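Local coordinates for protein fructokinase (Xylella fastidiosa Temecula1, PDB 3LJS) that probably phosphorylates fructose with ATP, as a homodimeric sugar kinase of the PfkB (ribokinase-like) family, at residues A299-A304 and L323-E328; A304-R309 and A315-S320. All blocks are in the same frame, centred on the assembly; numbering follows the deposited sequence.

Interaction 1 (A299-A304 and L323-E328); sequences AAAVGA and LSLIQE
The helix-helix contact between 299-304 and 323-328 is where the C-terminal helix of this PfkB-family kinase lies across helix 289-305, and Ala301 is the residue on which Leu325 and Ile326 converge. Ala301 CB sits 3.6 Å from Ile326 CG1 and 3.9 Å from Ile326 CD1, so one methyl rests alongside the CG1-CD1 arm of the isoleucine. That arm is placed by a chi1 of -62°, which sets CG1 anti to the carbonyl carbon and lets it reach back to the alanine although the CB of Ile326 does not point at the other helix. Leu325 approaches with a single branch: CD2 lies 4.0 Å from Ala301 CB, 3.8 Å from Ala301 O, and 4.4 Å from Ala304 CB, a looser touch. The ribokinase-like fold is a large central sheet flanked by helices, and here the last helix packs against helix 289-305, the two short segments crossing at 111° with axes 9.4 Å apart. Alanine suits helix 289-305 here because its small methyl leaves room for the branched side chains to carry the apolar contact. Phe250 covers Ala301 and Ala304 from a loop, while Val322, one turn before Ile326, also packs on Ala301.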
loop_
_atom_site.group_PDB
_atom_site.type_symbol
_atom_site.label_atom_id
_atom_site.label_comp_id
_atom_site.label_asym_id
_atom_site.label_seq_id
_atom_site.Cartn_x
_atom_site.Cartn_y
_atom_site.Cartn_z
ATOM N N ALA B 299 -14.411 19.586 -25.262
ATOM C CA ALA B 299 -13.472 18.856 -24.410
ATOM C C ALA B 299 -12.825 19.786 -23.381
ATOM O O ALA B 299 -12.673 19.423 -22.208
ATOM C CB ALA B 299 -12.401 18.193 -25.271
ATOM N N ALA B 300 -12.447 20.984 -23.820
ATOM C CA ALA B 300 -11.823 21.958 -22.925
ATOM C C ALA B 300 -12.810 22.382 -21.839
ATOM O O ALA B 300 -12.427 22.589 -20.683
ATOM C CB ALA B 300 -11.359 23.174 -23.716
ATOM N N ALA B 301 -14.082 22.508 -22.208
ATOM C CA ALA B 301 -15.106 22.905 -21.243
ATOM C C ALA B 301 -15.257 21.842 -20.163
ATOM O O ALA B 301 -15.418 22.165 -18.990
ATOM C CB ALA B 301 -16.438 23.134 -21.951
ATOM N N VAL B 302 -15.211 20.571 -20.559
ATOM C CA VAL B 302 -15.318 19.472 -19.601
ATOM C C VAL B 302 -14.125 19.532 -18.633
ATOM O O VAL B 302 -14.283 19.424 -17.412
ATOM C CB VAL B 302 -15.310 18.093 -20.325
ATOM C CG1 VAL B 302 -15.325 16.958 -19.295
ATOM C CG2 VAL B 302 -16.527 17.976 -21.248
ATOM N N GLY B 303 -12.930 19.710 -19.191
ATOM C CA GLY B 303 -11.734 19.781 -18.371
ATOM C C GLY B 303 -11.764 20.950 -17.407
ATOM O O GLY B 303 -11.294 20.846 -16.277
ATOM N N ALA B 304 -12.329 22.069 -17.850
ATOM C CA ALA B 304 -12.408 23.261 -17.017
ATOM C C ALA B 304 -13.390 23.110 -15.856
ATOM O O ALA B 304 -13.196 23.704 -14.793
ATOM C CB ALA B 304 -12.790 24.470 -17.877
ATOM N N LEU B 323 -22.455 22.247 -21.552
ATOM C CA LEU B 323 -23.077 23.057 -22.590
ATOM C C LEU B 323 -23.402 24.466 -22.085
ATOM O O LEU B 323 -23.292 25.429 -22.839
ATOM C CB LEU B 323 -24.341 22.366 -23.123
ATOM C CG LEU B 323 -24.092 21.042 -23.862
ATOM C CD1 LEU B 323 -25.416 20.428 -24.312
ATOM C CD2 LEU B 323 -23.188 21.296 -25.074
ATOM N N SER B 324 -23.784 24.591 -20.812
ATOM C CA SER B 324 -24.099 25.905 -20.254
ATOM C C SER B 324 -22.854 26.770 -20.215
ATOM O O SER B 324 -22.919 27.968 -20.498
ATOM C CB SER B 324 -24.668 25.790 -18.833
ATOM O OG SER B 324 -25.936 25.165 -18.848
ATOM N N LEU B 325 -21.721 26.172 -19.852
ATOM C CA LEU B 325 -20.468 26.924 -19.796
ATOM C C LEU B 325 -20.103 27.444 -21.179
ATOM O O LEU B 325 -19.723 28.607 -21.341
ATOM C CB LEU B 325 -19.324 26.050 -19.268
ATOM C CG LEU B 325 -17.931 26.683 -19.390
ATOM C CD1 LEU B 325 -17.886 27.997 -18.620
ATOM C CD2 LEU B 325 -16.874 25.717 -18.865
ATOM N N ILE B 326 -20.216 26.578 -22.180
ATOM C CA ILE B 326 -19.893 26.962 -23.550
ATOM C C ILE B 326 -20.850 28.047 -24.042
ATOM O O ILE B 326 -20.439 28.999 -24.711
ATOM C CB ILE B 326 -19.985 25.756 -24.495
ATOM C CG1 ILE B 326 -18.965 24.695 -24.072
ATOM C CG2 ILE B 326 -19.738 26.203 -25.934
ATOM C CD1 ILE B 326 -19.113 23.377 -24.815
ATOM N N GLN B 327 -22.128 27.889 -23.714
ATOM C CA GLN B 327 -23.150 28.853 -24.112
ATOM C C GLN B 327 -22.883 30.207 -23.452
ATOM O O GLN B 327 -22.896 31.243 -24.116
ATOM C CB GLN B 327 -24.537 28.332 -23.711
ATOM C CG GLN B 327 -25.701 29.293 -23.956
ATOM C CD GLN B 327 -25.890 29.644 -25.420
ATOM O OE1 GLN B 327 -25.588 28.849 -26.310
ATOM N NE2 GLN B 327 -26.413 30.837 -25.676
ATOM N N GLU B 328 -22.634 30.189 -22.144
ATOM C CA GLU B 328 -22.362 31.408 -21.385
ATOM C C GLU B 328 -21.092 32.101 -21.839
ATOM O O GLU B 328 -21.117 33.264 -22.238
ATOM C CB GLU B 328 -22.241 31.098 -19.891
ATOM C CG GLU B 328 -23.546 30.704 -19.248
ATOM C CD GLU B 328 -24.633 31.718 -19.526
ATOM O OE1 GLU B 328 -24.484 32.882 -19.093
ATOM O OE2 GLU B 328 -25.632 31.355 -20.185
#

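Interaction 2 (A304-R309 and A315-S320); sequences ALAVTR and AMPMLS
Val307 and Ala315 form a hydrogen-bonded antiparallel pair in the two-stranded hairpin that leads from helix 289-305 to the C-terminal helix. Val307 N donates to Ala315 O over 3.0 Å in a nearly straight bond (171°), entering in the carbonyl plane; the return bond from Ala315 N to Val307 O, at 3.5 Å, is weak. The same Ala315 O also receives a CA-H contact from Ala306, the first residue to leave helical geometry, whose extended backbone carries the chain from the helix into the strand. On one face of the pair Val307 CB and Ala315 CB stand 4.1 Å apart, a beta-branched residue that favours extended backbone beside an alanine whose small methyl fits close against it. At the helix end, Leu305 CB meets Pro317 CB at 3.7 Å and its CD1 reaches the same ring carbon, the two side chains crossing at a slant. The bent selenomethionine Met316 brings SE to within 4.2 Å of Ala306 CB, and its side chain also packs on Val44 and Ala45 of helix 38-49. Leu305 is still helical and Pro317 has no N-H to offer, so past Val307-Ala315 the contact continues as apolar packing, and the pairing rests mainly on the bond from Val307 N.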
loop_
_atom_site.group_PDB
_atom_site.type_symbol
_atom_site.label_atom_id
_atom_site.label_comp_id
_atom_site.label_asym_id
_atom_site.label_seq_id
_atom_site.Cartn_x
_atom_site.Cartn_y
_atom_site.Cartn_z
ATOM N N ALA B 304 -12.329 22.069 -17.850
ATOM C CA ALA B 304 -12.408 23.261 -17.017
ATOM C C ALA B 304 -13.390 23.110 -15.856
ATOM O O ALA B 304 -13.196 23.704 -14.793
ATOM C CB ALA B 304 -12.790 24.470 -17.877
ATOM N N LEU B 305 -14.439 22.315 -16.056
ATOM C CA LEU B 305 -15.454 22.116 -15.022
ATOM C C LEU B 305 -15.138 21.000 -14.037
ATOM O O LEU B 305 -15.669 20.987 -12.922
ATOM C CB LEU B 305 -16.812 21.844 -15.670
ATOM C CG LEU B 305 -17.504 23.027 -16.356
ATOM C CD1 LEU B 305 -18.669 22.528 -17.201
ATOM C CD2 LEU B 305 -17.983 24.015 -15.297
ATOM N N ALA B 306 -14.295 20.056 -14.449
ATOM C CA ALA B 306 -13.924 18.943 -13.584
ATOM C C ALA B 306 -13.228 19.475 -12.337
ATOM O O ALA B 306 -12.424 20.399 -12.417
ATOM C CB ALA B 306 -12.998 17.978 -14.330
ATOM N N VAL B 307 -13.540 18.888 -11.185
ATOM C CA VAL B 307 -12.935 19.316 -9.929
ATOM C C VAL B 307 -11.921 18.293 -9.427
ATOM O O VAL B 307 -12.209 17.098 -9.377
ATOM C CB VAL B 307 -14.003 19.522 -8.838
ATOM C CG1 VAL B 307 -13.333 19.857 -7.509
ATOM C CG2 VAL B 307 -14.963 20.629 -9.257
ATOM N N THR B 308 -10.737 18.772 -9.056
ATOM C CA THR B 308 -9.674 17.909 -8.551
ATOM C C THR B 308 -9.197 18.345 -7.169
ATOM O O THR B 308 -9.316 19.517 -6.799
ATOM C CB THR B 308 -8.451 17.916 -9.491
ATOM O OG1 THR B 308 -8.019 19.267 -9.701
ATOM C CG2 THR B 308 -8.799 17.280 -10.829
ATOM N N ARG B 309 -8.661 17.390 -6.414
ATOM C CA ARG B 309 -8.128 17.648 -5.078
ATOM C C ARG B 309 -6.796 16.899 -4.997
ATOM O O ARG B 309 -6.783 15.671 -4.916
ATOM C CB ARG B 309 -9.089 17.126 -4.001
ATOM C CG ARG B 309 -9.155 18.037 -2.785
ATOM C CD ARG B 309 -9.102 17.289 -1.457
ATOM N NE ARG B 309 -10.383 16.708 -1.065
ATOM C CZ ARG B 309 -10.824 16.675 0.191
ATOM N NH1 ARG B 309 -10.086 17.192 1.166
ATOM N NH2 ARG B 309 -11.994 16.121 0.475
ATOM N N ALA B 315 -15.158 15.352 -8.841
ATOM C CA ALA B 315 -16.425 15.625 -9.513
ATOM C C ALA B 315 -16.274 15.846 -11.019
ATOM O O ALA B 315 -15.403 16.594 -11.465
ATOM C CB ALA B 315 -17.099 16.846 -8.881
HETATM N N MSE B 316 -17.130 15.181 -11.790
HETATM C CA MSE B 316 -17.133 15.312 -13.245
HETATM C C MSE B 316 -18.419 16.052 -13.603
HETATM O O MSE B 316 -19.444 15.882 -12.943
HETATM C CB MSE B 316 -17.108 13.932 -13.909
HETATM C CG MSE B 316 -15.870 13.114 -13.566
HETATM SE SE MSE B 316 -14.243 13.984 -14.157
HETATM C CE MSE B 316 -13.084 12.418 -14.234
ATOM N N PRO B 317 -18.385 16.883 -14.652
ATOM C CA PRO B 317 -19.584 17.629 -15.039
ATOM C C PRO B 317 -20.566 16.856 -15.922
ATOM O O PRO B 317 -20.175 15.957 -16.669
ATOM C CB PRO B 317 -19.002 18.833 -15.763
ATOM C CG PRO B 317 -17.855 18.201 -16.520
ATOM C CD PRO B 317 -17.222 17.295 -15.462
HETATM N N MSE B 318 -21.842 17.213 -15.820
HETATM C CA MSE B 318 -22.877 16.595 -16.633
HETATM C C MSE B 318 -22.947 17.373 -17.947
HETATM O O MSE B 318 -22.426 18.487 -18.047
HETATM C CB MSE B 318 -24.232 16.657 -15.925
HETATM C CG MSE B 318 -24.285 15.899 -14.611
HETATM SE SE MSE B 318 -26.059 15.994 -13.818
HETATM C CE MSE B 318 -26.017 17.846 -13.256
ATOM N N LEU B 319 -23.590 16.787 -18.951
ATOM C CA LEU B 319 -23.696 17.434 -20.254
ATOM C C LEU B 319 -24.283 18.844 -20.159
ATOM O O LEU B 319 -23.740 19.792 -20.727
ATOM C CB LEU B 319 -24.539 16.577 -21.202
ATOM C CG LEU B 319 -24.755 17.149 -22.606
ATOM C CD1 LEU B 319 -23.407 17.396 -23.275
ATOM C CD2 LEU B 319 -25.592 16.181 -23.429
ATOM N N SER B 320 -25.380 18.984 -19.420
ATOM C CA SER B 320 -26.033 20.282 -19.269
ATOM C C SER B 320 -25.084 21.362 -18.747
ATOM O O SER B 320 -25.111 22.500 -19.219
ATOM C CB SER B 320 -27.234 20.156 -18.328
ATOM O OG SER B 320 -26.834 19.631 -17.071
#

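Both contacts join the end of helix 289-305 to the chain that follows it, and interaction 2 is nested within the loop that interaction 1 closes. They share Ala304 and meet directly where Leu325 CD2 touches Leu305 CG, so leucines from the two helices carry the apolar layer from one contact into the other; Val322 extends it by packing on Leu305 and Pro317. Interaction 1 is partly buried and rests on apolar side-chain contact, with one methyl against a backbone carbonyl and no hydrogen bond between the segments. Interaction 2 lies at the surface and combines backbone pairing with hydrophobic packing; the side chain of its Ala306 lies about 8 Å from Gly261, an ATP-binding residue, with no ATP bound to this chain in the model.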